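Local coordinates for protein beta-L-arabinobiosidase (Bacteroides thetaiotaomicron, PDB 5MQR) that is a multidomain glycoside hydrolase that probably cleaves arabinose-containing linkages in plant pectin and may also have exo-alpha-sialidase activity, at residues A[1025-1028]-A[1032-1035]; A[961-966]-A[1098-1103]; A[203-208]-A[243-248]; A[183-188]-A[208-213]. All coordinates share one frame; numbering follows the deposited sequence.

Contact 1: A[1025-1028]-A[1032-1035]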
# COMPACT_ATOMS: atom_id res chain seq x y z
N MSE A 1025 12.87 14.40 -11.66
CA MSE A 1025 12.24 13.15 -11.26
C MSE A 1025 10.92 13.43 -10.54
O MSE A 1025 9.91 12.85 -10.88
CB MSE A 1025 13.16 12.32 -10.37
CG MSE A 1025 14.45 11.85 -11.04
SE MSE A 1025 14.05 10.36 -12.26
CE MSE A 1025 13.85 9.04 -10.80
N ILE A 1026 10.95 14.36 -9.60
CA ILE A 1026 9.82 14.66 -8.75
C ILE A 1026 8.72 15.44 -9.47
O ILE A 1026 7.52 15.12 -9.32
CB ILE A 1026 10.28 15.41 -7.49
CG1 ILE A 1026 11.14 14.49 -6.63
CG2 ILE A 1026 9.10 15.92 -6.67
CD1 ILE A 1026 11.92 15.19 -5.53
N THR A 1027 9.09 16.46 -10.24
CA THR A 1027 8.10 17.34 -10.85
C THR A 1027 7.70 16.99 -12.27
O THR A 1027 6.66 17.47 -12.73
CB THR A 1027 8.52 18.84 -10.84
OG1 THR A 1027 9.69 19.01 -11.64
CG2 THR A 1027 8.78 19.31 -9.44
N GLY A 1028 8.50 16.20 -12.98
CA GLY A 1028 8.24 15.89 -14.37
C GLY A 1028 7.82 14.45 -14.54
O GLY A 1028 6.68 14.16 -14.92
N LEU A 1032 4.71 15.60 -9.77
CA LEU A 1032 4.16 16.51 -8.76
C LEU A 1032 4.36 17.94 -9.21
O LEU A 1032 5.50 18.37 -9.37
CB LEU A 1032 4.82 16.29 -7.40
CG LEU A 1032 4.43 17.25 -6.26
CD1 LEU A 1032 2.94 17.20 -5.93
CD2 LEU A 1032 5.24 16.91 -5.03
N ARG A 1033 3.27 18.67 -9.43
CA ARG A 1033 3.34 20.04 -9.94
C ARG A 1033 3.15 21.08 -8.84
O ARG A 1033 2.03 21.35 -8.43
CB ARG A 1033 2.29 20.24 -11.05
CG ARG A 1033 2.32 19.16 -12.14
CD ARG A 1033 3.62 19.13 -12.94
NE ARG A 1033 3.88 20.39 -13.63
CZ ARG A 1033 5.04 20.74 -14.19
NH1 ARG A 1033 6.10 19.93 -14.16
NH2 ARG A 1033 5.15 21.93 -14.79
N PRO A 1034 4.24 21.69 -8.36
CA PRO A 1034 4.04 22.55 -7.19
C PRO A 1034 3.16 23.74 -7.46
O PRO A 1034 3.16 24.25 -8.58
CB PRO A 1034 5.47 23.00 -6.84
CG PRO A 1034 6.34 21.92 -7.42
CD PRO A 1034 5.66 21.52 -8.69
N ARG A 1035 2.39 24.15 -6.46
CA ARG A 1035 1.42 25.24 -6.59
C ARG A 1035 1.42 26.14 -5.37
O ARG A 1035 1.88 25.75 -4.30
CB ARG A 1035 0.01 24.68 -6.74
CG ARG A 1035 -0.22 23.91 -8.02
CD ARG A 1035 -1.40 22.99 -7.86
NE ARG A 1035 -2.64 23.75 -7.74
CZ ARG A 1035 -3.63 23.78 -8.63
NH1 ARG A 1035 -3.57 23.08 -9.76
NH2 ARG A 1035 -4.72 24.52 -8.40
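The C-terminal turn of helix 1022-1029, widened here to a pi-type turn, is where Ile1026 and Thr1027 each give a carbonyl oxygen to the chain that comes back from the helix, at Leu1032 and Arg1033. The backbone N of Leu1032 donates to Ile1026 O at 2.9 Å. One residue on, Arg1033 NH1 reaches Thr1027 O, also at 2.9 Å; the oxygen sits at the edge of the guanidinium, close to its plane, while the nitrogen stands 47° above the plane of the Thr1027 carbonyl, away from a lone pair. The arginine chain is folded at chi2 and chi3 (-63° and -61°), which swings its end back to the helix although its CB heads away. Asn960 takes up NH2. Between these two bonds the Thr1027 CA-H lies against Leu1032 O at 3.2 Å. Thr1027 keeps CG2 beside its backbone N and lays it over Pro1034 CD at 3.9 Å, whereas OG1 is bonded back to Asp1023 O inside the helix. On the other flank Ile1026 CG2 and Leu1032 CD2 meet loosely at 4.3 Å, with Trp721 packed on both side chains. This buried passage from a helix toward strand 1040-1042 is consistent with the junction between helical barrel and C-terminal beta domain in six-hairpin glycosidases.

Contact 2: A[961-966]-A[1098-1103]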
# COMPACT_ATOMS: atom_id res chain seq x y z
N PHE A 961 5.82 22.69 -20.78
CA PHE A 961 5.14 22.67 -22.05
C PHE A 961 4.12 21.54 -22.07
O PHE A 961 2.98 21.76 -22.43
CB PHE A 961 6.14 22.47 -23.18
CG PHE A 961 5.53 22.51 -24.55
CD1 PHE A 961 4.91 23.68 -25.03
CD2 PHE A 961 5.66 21.41 -25.42
CE1 PHE A 961 4.40 23.71 -26.31
CE2 PHE A 961 5.16 21.45 -26.70
CZ PHE A 961 4.52 22.59 -27.14
N MSE A 962 4.54 20.35 -21.64
CA MSE A 962 3.64 19.19 -21.67
C MSE A 962 2.53 19.27 -20.65
O MSE A 962 1.41 18.78 -20.89
CB MSE A 962 4.44 17.92 -21.49
CG MSE A 962 5.23 17.67 -22.77
SE MSE A 962 6.41 16.11 -22.54
CE MSE A 962 5.01 14.75 -22.73
N ASN A 963 2.80 19.89 -19.50
CA ASN A 963 1.77 20.08 -18.49
C ASN A 963 0.82 21.25 -18.75
O ASN A 963 -0.36 21.12 -18.46
CB ASN A 963 2.40 20.29 -17.10
CG ASN A 963 2.75 19.00 -16.44
OD1 ASN A 963 1.93 18.43 -15.73
ND2 ASN A 963 3.98 18.51 -16.68
N ASN A 964 1.33 22.38 -19.26
CA ASN A 964 0.58 23.63 -19.22
C ASN A 964 0.06 24.09 -20.58
O ASN A 964 -0.69 25.04 -20.63
CB ASN A 964 1.42 24.74 -18.57
CG ASN A 964 1.86 24.39 -17.17
OD1 ASN A 964 1.18 23.67 -16.45
ND2 ASN A 964 3.02 24.88 -16.77
N TYR A 965 0.44 23.43 -21.67
CA TYR A 965 0.12 23.89 -23.02
C TYR A 965 -0.67 22.78 -23.75
O TYR A 965 -0.35 21.61 -23.60
CB TYR A 965 1.39 24.25 -23.80
CG TYR A 965 2.11 25.49 -23.30
CD1 TYR A 965 2.79 25.49 -22.07
CD2 TYR A 965 2.15 26.66 -24.06
CE1 TYR A 965 3.45 26.63 -21.62
CE2 TYR A 965 2.79 27.79 -23.62
CZ TYR A 965 3.44 27.77 -22.39
OH TYR A 965 4.08 28.90 -21.96
N PRO A 966 -1.71 23.16 -24.53
CA PRO A 966 -2.41 22.18 -25.35
C PRO A 966 -1.54 21.88 -26.57
O PRO A 966 -1.29 22.74 -27.39
CB PRO A 966 -3.71 22.90 -25.74
CG PRO A 966 -3.33 24.35 -25.77
CD PRO A 966 -2.16 24.54 -24.81
N LEU A 1098 -2.26 6.08 -15.36
CA LEU A 1098 -1.33 7.19 -15.27
C LEU A 1098 -1.89 8.34 -16.09
O LEU A 1098 -1.93 8.26 -17.28
CB LEU A 1098 0.07 6.80 -15.72
CG LEU A 1098 0.76 5.84 -14.75
CD1 LEU A 1098 2.08 5.36 -15.34
CD2 LEU A 1098 0.99 6.47 -13.39
N THR A 1099 -2.33 9.39 -15.41
CA THR A 1099 -3.02 10.50 -16.06
C THR A 1099 -3.04 11.61 -15.02
O THR A 1099 -2.63 11.38 -13.87
CB THR A 1099 -4.44 10.09 -16.57
OG1 THR A 1099 -5.01 11.16 -17.32
CG2 THR A 1099 -5.39 9.75 -15.43
N ARG A 1100 -3.45 12.81 -15.41
CA ARG A 1100 -3.53 13.91 -14.45
C ARG A 1100 -4.53 13.61 -13.28
O ARG A 1100 -5.66 13.19 -13.51
CB ARG A 1100 -3.93 15.21 -15.15
CG ARG A 1100 -3.93 16.41 -14.24
CD ARG A 1100 -4.39 17.67 -14.93
NE ARG A 1100 -3.29 18.30 -15.66
CZ ARG A 1100 -3.25 18.55 -16.97
NH1 ARG A 1100 -4.27 18.27 -17.79
NH2 ARG A 1100 -2.15 19.14 -17.48
N LEU A 1101 -4.11 13.84 -12.06
CA LEU A 1101 -4.93 13.63 -10.88
C LEU A 1101 -4.77 14.84 -9.97
O LEU A 1101 -3.65 15.21 -9.61
CB LEU A 1101 -4.50 12.35 -10.17
CG LEU A 1101 -5.16 12.02 -8.83
CD1 LEU A 1101 -6.69 11.93 -8.94
CD2 LEU A 1101 -4.57 10.72 -8.28
N VAL A 1102 -5.91 15.46 -9.65
CA VAL A 1102 -5.99 16.70 -8.90
C VAL A 1102 -6.84 16.44 -7.66
O VAL A 1102 -7.97 15.98 -7.78
CB VAL A 1102 -6.63 17.81 -9.76
CG1 VAL A 1102 -6.98 19.03 -8.92
CG2 VAL A 1102 -5.70 18.20 -10.90
N CYS A 1103 -6.30 16.72 -6.49
CA CYS A 1103 -7.01 16.58 -5.23
C CYS A 1103 -7.24 17.96 -4.67
O CYS A 1103 -6.31 18.57 -4.13
CB CYS A 1103 -6.16 15.77 -4.26
SG CYS A 1103 -5.75 14.16 -4.94
O HOH W 1 -0.73 18.95 -14.86
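The guanidinium of Arg1100 meets the end of helix 948-964 with its edge: the carbonyl of Asn963 and water 1 both lie near its plane, and no atom of residues 961-966 sits over either face. NH2 comes to 2.8 Å from Asn963 O, but the angle is poor and the approach is better read as a close polar contact than as a hydrogen bond. The well-formed link runs through the water. Water 1 accepts from Arg1100 NE at 2.8 Å and donates to Asn963 OD1, likewise at 2.8 Å, joining the arginine to the amide beside that carbonyl. Arg1100 gets there by running out extended from the backbone and bending once, at chi3 (-83°), which turns the flat group to the helix. The Asn963 amide is tied down by its own neighbours: ND2 donates to Ala959 O one turn back, and OD1 also accepts from Asn1043 ND2. The helix closes just beyond, where Tyr965 N bonds to Phe961 O at 3.1 Å before the chain leaves helical angles. A cation placed at this carbonyl end would probably be favoured by the helix dipole. Arg1100 itself leads into strand 1101-1103, which pairs with strand 1040-1042, so this small, partly solvated contact is a helix C-terminus met by an arginine and a water, at the interface of the helical glycoside hydrolase domain with the C-terminal beta structure.

Contact 3: A[203-208]-A[243-248]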
# COMPACT_ATOMS: atom_id res chain seq x y z
N PHE A 203 -35.89 -34.25 -2.98
CA PHE A 203 -34.68 -34.90 -3.43
C PHE A 203 -34.32 -34.43 -4.84
O PHE A 203 -35.17 -34.39 -5.74
CB PHE A 203 -34.84 -36.41 -3.44
CG PHE A 203 -34.56 -37.05 -2.13
CD1 PHE A 203 -33.27 -37.44 -1.80
CD2 PHE A 203 -35.58 -37.26 -1.22
CE1 PHE A 203 -33.00 -38.03 -0.59
CE2 PHE A 203 -35.32 -37.85 -0.00
CZ PHE A 203 -34.03 -38.24 0.31
N ILE A 204 -33.06 -34.10 -5.00
CA ILE A 204 -32.48 -33.78 -6.30
C ILE A 204 -31.60 -34.94 -6.84
O ILE A 204 -31.40 -35.05 -8.06
CB ILE A 204 -31.71 -32.44 -6.22
CG1 ILE A 204 -31.39 -31.91 -7.63
CG2 ILE A 204 -30.43 -32.58 -5.42
CD1 ILE A 204 -30.87 -30.48 -7.67
N TYR A 205 -31.09 -35.80 -5.96
CA TYR A 205 -30.27 -36.94 -6.36
C TYR A 205 -30.53 -38.12 -5.41
O TYR A 205 -30.60 -37.93 -4.19
CB TYR A 205 -28.79 -36.55 -6.34
CG TYR A 205 -27.85 -37.70 -6.64
CD1 TYR A 205 -27.49 -38.01 -7.95
CD2 TYR A 205 -27.33 -38.48 -5.59
CE1 TYR A 205 -26.61 -39.06 -8.23
CE2 TYR A 205 -26.46 -39.54 -5.85
CZ TYR A 205 -26.09 -39.84 -7.17
OH TYR A 205 -25.22 -40.90 -7.41
N TYR A 206 -30.66 -39.31 -5.98
CA TYR A 206 -30.77 -40.54 -5.20
C TYR A 206 -29.51 -41.37 -5.38
O TYR A 206 -29.05 -41.58 -6.52
CB TYR A 206 -31.94 -41.39 -5.64
CG TYR A 206 -33.28 -40.73 -5.46
CD1 TYR A 206 -33.85 -40.61 -4.18
CD2 TYR A 206 -33.99 -40.23 -6.54
CE1 TYR A 206 -35.10 -40.01 -4.00
CE2 TYR A 206 -35.24 -39.64 -6.38
CZ TYR A 206 -35.78 -39.53 -5.11
OH TYR A 206 -37.01 -38.94 -4.97
N ASN A 207 -28.96 -41.84 -4.26
CA ASN A 207 -27.93 -42.86 -4.30
C ASN A 207 -28.58 -44.17 -4.73
O ASN A 207 -29.78 -44.36 -4.57
CB ASN A 207 -27.23 -42.99 -2.94
CG ASN A 207 -26.26 -41.86 -2.66
OD1 ASN A 207 -26.55 -40.96 -1.89
ND2 ASN A 207 -25.10 -41.91 -3.28
N HIS A 208 -27.76 -45.06 -5.28
CA HIS A 208 -28.23 -46.33 -5.85
C HIS A 208 -29.07 -47.09 -4.84
O HIS A 208 -28.73 -47.15 -3.66
CB HIS A 208 -27.07 -47.23 -6.33
CG HIS A 208 -26.15 -47.68 -5.23
ND1 HIS A 208 -26.36 -48.82 -4.49
CD2 HIS A 208 -25.02 -47.12 -4.74
CE1 HIS A 208 -25.40 -48.95 -3.59
NE2 HIS A 208 -24.57 -47.93 -3.73
N MSE A 243 -18.92 -31.43 -9.52
CA MSE A 243 -17.60 -31.61 -8.91
C MSE A 243 -17.62 -31.58 -7.40
O MSE A 243 -16.71 -32.11 -6.75
CB MSE A 243 -16.62 -30.53 -9.35
CG MSE A 243 -16.25 -30.63 -10.83
SE MSE A 243 -15.33 -32.31 -11.28
CE MSE A 243 -13.59 -31.73 -10.55
N GLN A 244 -18.64 -30.94 -6.83
CA GLN A 244 -18.78 -30.82 -5.37
C GLN A 244 -19.73 -31.83 -4.79
O GLN A 244 -20.09 -31.72 -3.63
CB GLN A 244 -19.22 -29.40 -5.01
CG GLN A 244 -18.27 -28.33 -5.51
CD GLN A 244 -18.75 -26.92 -5.21
OE1 GLN A 244 -18.78 -26.50 -4.04
NE2 GLN A 244 -19.16 -26.19 -6.25
N TRP A 245 -20.17 -32.77 -5.59
CA TRP A 245 -21.02 -33.88 -5.16
C TRP A 245 -20.29 -35.23 -5.17
O TRP A 245 -20.86 -36.24 -4.80
CB TRP A 245 -22.22 -34.01 -6.10
CG TRP A 245 -23.34 -33.00 -5.93
CD1 TRP A 245 -23.31 -31.81 -5.26
CD2 TRP A 245 -24.63 -33.10 -6.53
NE1 TRP A 245 -24.54 -31.17 -5.37
CE2 TRP A 245 -25.35 -31.94 -6.16
CE3 TRP A 245 -25.25 -34.06 -7.35
CZ2 TRP A 245 -26.67 -31.73 -6.57
CZ3 TRP A 245 -26.56 -33.85 -7.75
CH2 TRP A 245 -27.26 -32.70 -7.36
N VAL A 246 -19.03 -35.25 -5.59
CA VAL A 246 -18.30 -36.51 -5.83
C VAL A 246 -18.07 -37.38 -4.58
O VAL A 246 -18.05 -38.60 -4.69
CB VAL A 246 -16.95 -36.26 -6.52
CG1 VAL A 246 -15.97 -35.51 -5.58
CG2 VAL A 246 -16.36 -37.57 -7.06
N GLU A 247 -17.93 -36.76 -3.42
CA GLU A 247 -17.68 -37.53 -2.21
C GLU A 247 -18.88 -38.32 -1.72
O GLU A 247 -18.67 -39.36 -1.11
CB GLU A 247 -17.16 -36.66 -1.07
CG GLU A 247 -15.81 -36.05 -1.37
CD GLU A 247 -15.35 -35.12 -0.27
OE1 GLU A 247 -15.17 -35.64 0.86
OE2 GLU A 247 -15.14 -33.91 -0.51
N GLU A 248 -20.11 -37.82 -1.94
CA GLU A 248 -21.34 -38.46 -1.43
C GLU A 248 -22.11 -39.21 -2.50
O GLU A 248 -22.81 -40.16 -2.20
CB GLU A 248 -22.28 -37.43 -0.80
CG GLU A 248 -21.66 -36.60 0.31
CD GLU A 248 -20.90 -35.35 -0.13
OE1 GLU A 248 -20.89 -34.99 -1.33
OE2 GLU A 248 -20.29 -34.70 0.75
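A classic beta bulge in strand 202-206, an outermost strand of a four-stranded blade of the N-terminal beta propeller, sets Ile204 and Tyr205 side by side against Trp245: both residues face Arg187 on the neighbouring strand, and both direct CB toward the loop 243-248. Ile204 touches with its CG2 branch, which lies 3.7 Å from Trp245 CH2, the two side chains crossing at about a right angle. Its chi1 of -166° puts CG1 anti to the backbone N and leaves CG2 between N and the carbonyl carbon, turned to the indole. Ile235 of helix 226-236 packs on both Ile204 and Trp245. Tyr205 meets the same indole twice. Its CB is 3.8 Å from Trp245 CZ3, and its ring takes the indole edge toward its face in an offset edge-to-face pair, with the Tyr205 and Trp245 six-membered ring centroids 6.0 Å apart and the planes at 61°. Arg187 adds a cation-pi contact to Trp245, and Tyr205 OH is bonded to Asp253 and to the backbone N of Asp250. Farther along, Asn207 ND2 donates to Glu248 O at 3.1 Å and also serves Asp250 OD1. With an alanine here, the Glu248 carbonyl and Asp250 OD1 would probably each lose the donor that ND2 provides. The bond to Glu248 O is fairly straight (159° at the hydrogen), with ND2 in the carbonyl plane and on a lone pair.

Contact 4: A[183-188]-A[208-213]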
# COMPACT_ATOMS: atom_id res chain seq x y z
N ASN A 183 -22.80 -45.10 -0.64
CA ASN A 183 -23.93 -45.97 -0.34
C ASN A 183 -24.94 -45.22 0.53
O ASN A 183 -25.76 -45.85 1.20
CB ASN A 183 -23.49 -47.26 0.39
CG ASN A 183 -22.32 -47.96 -0.29
OD1 ASN A 183 -21.27 -48.17 0.31
ND2 ASN A 183 -22.48 -48.31 -1.54
N GLY A 184 -24.90 -43.88 0.50
CA GLY A 184 -25.83 -43.04 1.25
C GLY A 184 -27.25 -43.06 0.68
O GLY A 184 -27.63 -43.96 -0.06
N ILE A 185 -28.03 -42.06 1.07
CA ILE A 185 -29.45 -42.02 0.71
C ILE A 185 -29.63 -41.10 -0.48
O ILE A 185 -30.12 -41.52 -1.53
CB ILE A 185 -30.29 -41.54 1.89
CG1 ILE A 185 -30.22 -42.56 3.02
CG2 ILE A 185 -31.74 -41.34 1.48
CD1 ILE A 185 -30.63 -42.02 4.36
N GLY A 186 -29.25 -39.84 -0.32
CA GLY A 186 -29.37 -38.88 -1.40
C GLY A 186 -29.26 -37.43 -1.00
O GLY A 186 -29.10 -37.10 0.18
N ARG A 187 -29.40 -36.56 -2.00
CA ARG A 187 -29.24 -35.16 -1.81
C ARG A 187 -30.57 -34.44 -1.92
O ARG A 187 -31.38 -34.75 -2.79
CB ARG A 187 -28.27 -34.62 -2.84
CG ARG A 187 -27.63 -33.32 -2.37
CD ARG A 187 -26.59 -32.87 -3.34
NE ARG A 187 -25.48 -33.82 -3.39
CZ ARG A 187 -24.36 -33.74 -2.67
NH1 ARG A 187 -24.13 -32.75 -1.80
NH2 ARG A 187 -23.43 -34.69 -2.85
N VAL A 188 -30.78 -33.48 -1.02
CA VAL A 188 -32.03 -32.75 -0.94
C VAL A 188 -31.78 -31.27 -1.17
O VAL A 188 -30.67 -30.79 -1.00
CB VAL A 188 -32.76 -32.92 0.42
CG1 VAL A 188 -33.19 -34.36 0.61
CG2 VAL A 188 -31.91 -32.45 1.60
N HIS A 208 -27.76 -45.06 -5.28
CA HIS A 208 -28.23 -46.33 -5.85
C HIS A 208 -29.07 -47.09 -4.84
O HIS A 208 -28.73 -47.15 -3.66
CB HIS A 208 -27.07 -47.23 -6.33
CG HIS A 208 -26.15 -47.68 -5.23
ND1 HIS A 208 -26.36 -48.82 -4.49
CD2 HIS A 208 -25.02 -47.12 -4.74
CE1 HIS A 208 -25.40 -48.95 -3.59
NE2 HIS A 208 -24.57 -47.93 -3.73
N GLY A 209 -30.20 -47.61 -5.29
CA GLY A 209 -31.09 -48.36 -4.42
C GLY A 209 -32.17 -47.51 -3.79
O GLY A 209 -33.18 -48.06 -3.35
N PHE A 210 -31.98 -46.19 -3.75
CA PHE A 210 -33.04 -45.27 -3.33
C PHE A 210 -33.76 -44.62 -4.52
O PHE A 210 -33.18 -44.38 -5.57
CB PHE A 210 -32.49 -44.22 -2.37
CG PHE A 210 -32.03 -44.81 -1.07
CD1 PHE A 210 -30.73 -45.26 -0.91
CD2 PHE A 210 -32.92 -44.96 -0.02
CE1 PHE A 210 -30.32 -45.82 0.28
CE2 PHE A 210 -32.51 -45.52 1.17
CZ PHE A 210 -31.21 -45.95 1.33
N ASN A 211 -35.04 -44.35 -4.32
CA ASN A 211 -35.90 -43.80 -5.36
C ASN A 211 -37.13 -43.18 -4.71
O ASN A 211 -37.23 -43.15 -3.47
CB ASN A 211 -36.27 -44.92 -6.35
CG ASN A 211 -36.81 -46.14 -5.65
OD1 ASN A 211 -37.85 -46.09 -5.02
ND2 ASN A 211 -36.09 -47.25 -5.76
N GLU A 212 -38.06 -42.68 -5.54
CA GLU A 212 -39.30 -42.05 -5.06
C GLU A 212 -40.10 -42.95 -4.12
O GLU A 212 -40.69 -42.46 -3.16
CB GLU A 212 -40.20 -41.65 -6.24
CG GLU A 212 -39.59 -40.68 -7.24
CD GLU A 212 -40.63 -39.76 -7.86
OE1 GLU A 212 -41.13 -38.84 -7.14
OE2 GLU A 212 -40.93 -39.93 -9.05
N LYS A 213 -40.12 -44.25 -4.39
CA LYS A 213 -40.95 -45.18 -3.63
C LYS A 213 -40.45 -45.56 -2.24
O LYS A 213 -41.24 -46.08 -1.46
CB LYS A 213 -41.24 -46.43 -4.46
CG LYS A 213 -42.04 -46.08 -5.72
CD LYS A 213 -42.58 -47.31 -6.43
CE LYS A 213 -43.84 -47.00 -7.24
NZ LYS A 213 -44.62 -48.25 -7.45
O HOH W 2 -27.03 -46.33 -1.50
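His208 turns the edge of its imidazole to the side chain of Asn183, the amide and ring planes standing nearly perpendicular. With CG between the backbone N and the carbonyl carbon (chi1 63°), the ring folds back over water 2, which lies 3.6 Å above the plane of the His208 ring. This water donates to His208 O at 2.9 Å and to Gly184 O at 2.8 Å, linking the two backbones. After Gly209, where phi is positive, Phe210 lays its ring against Gly184 and Ile185, at the entry to strand 186-192 of a propeller blade, just where Ile185 and Gly186 both face Tyr169 in a classic beta bulge. Ile185 CA stands over one face, 4.0 Å from the Phe210 ring centroid, in a CH-pi contact; at the far end of the ring Ile185 CG1 packs on Phe210 CZ at 3.9 Å. Gly184 O approaches Phe210 CE1 to 3.3 Å, and Pro129 also touches the Phe210 side chain. With a serine in its place, Ile185 would probably lose its aromatic cover, leaving a gap beside CG1. Beyond it the chain turns away: Asn211 OD1 takes the backbone N of Lys213 in a weak Asx-turn bond, while Asn211 N is held by Asn214 OD1.

Overall arrangement
The four contacts form two pairs on separate domains, the centres of contacts 1 and 3 lying about 64 Å apart. Contacts 1 and 2 adjoin, Arg1033 packing on Asn963, and contact 1 is nested within the chain loop that contact 2 closes. Contact 1 is buried and rests on direct bonds to helix carbonyls; contact 2, nearer solvent, works through water and one arginine. Contacts 3 and 4 share His208 and flank neighbouring strands of one propeller blade, with Arg187 paired to Ile204 and Tyr205. Contact 3 is buried and rich in aromatic packing, whereas contact 4, partly exposed, combines a phenylalanine face with a bridging water.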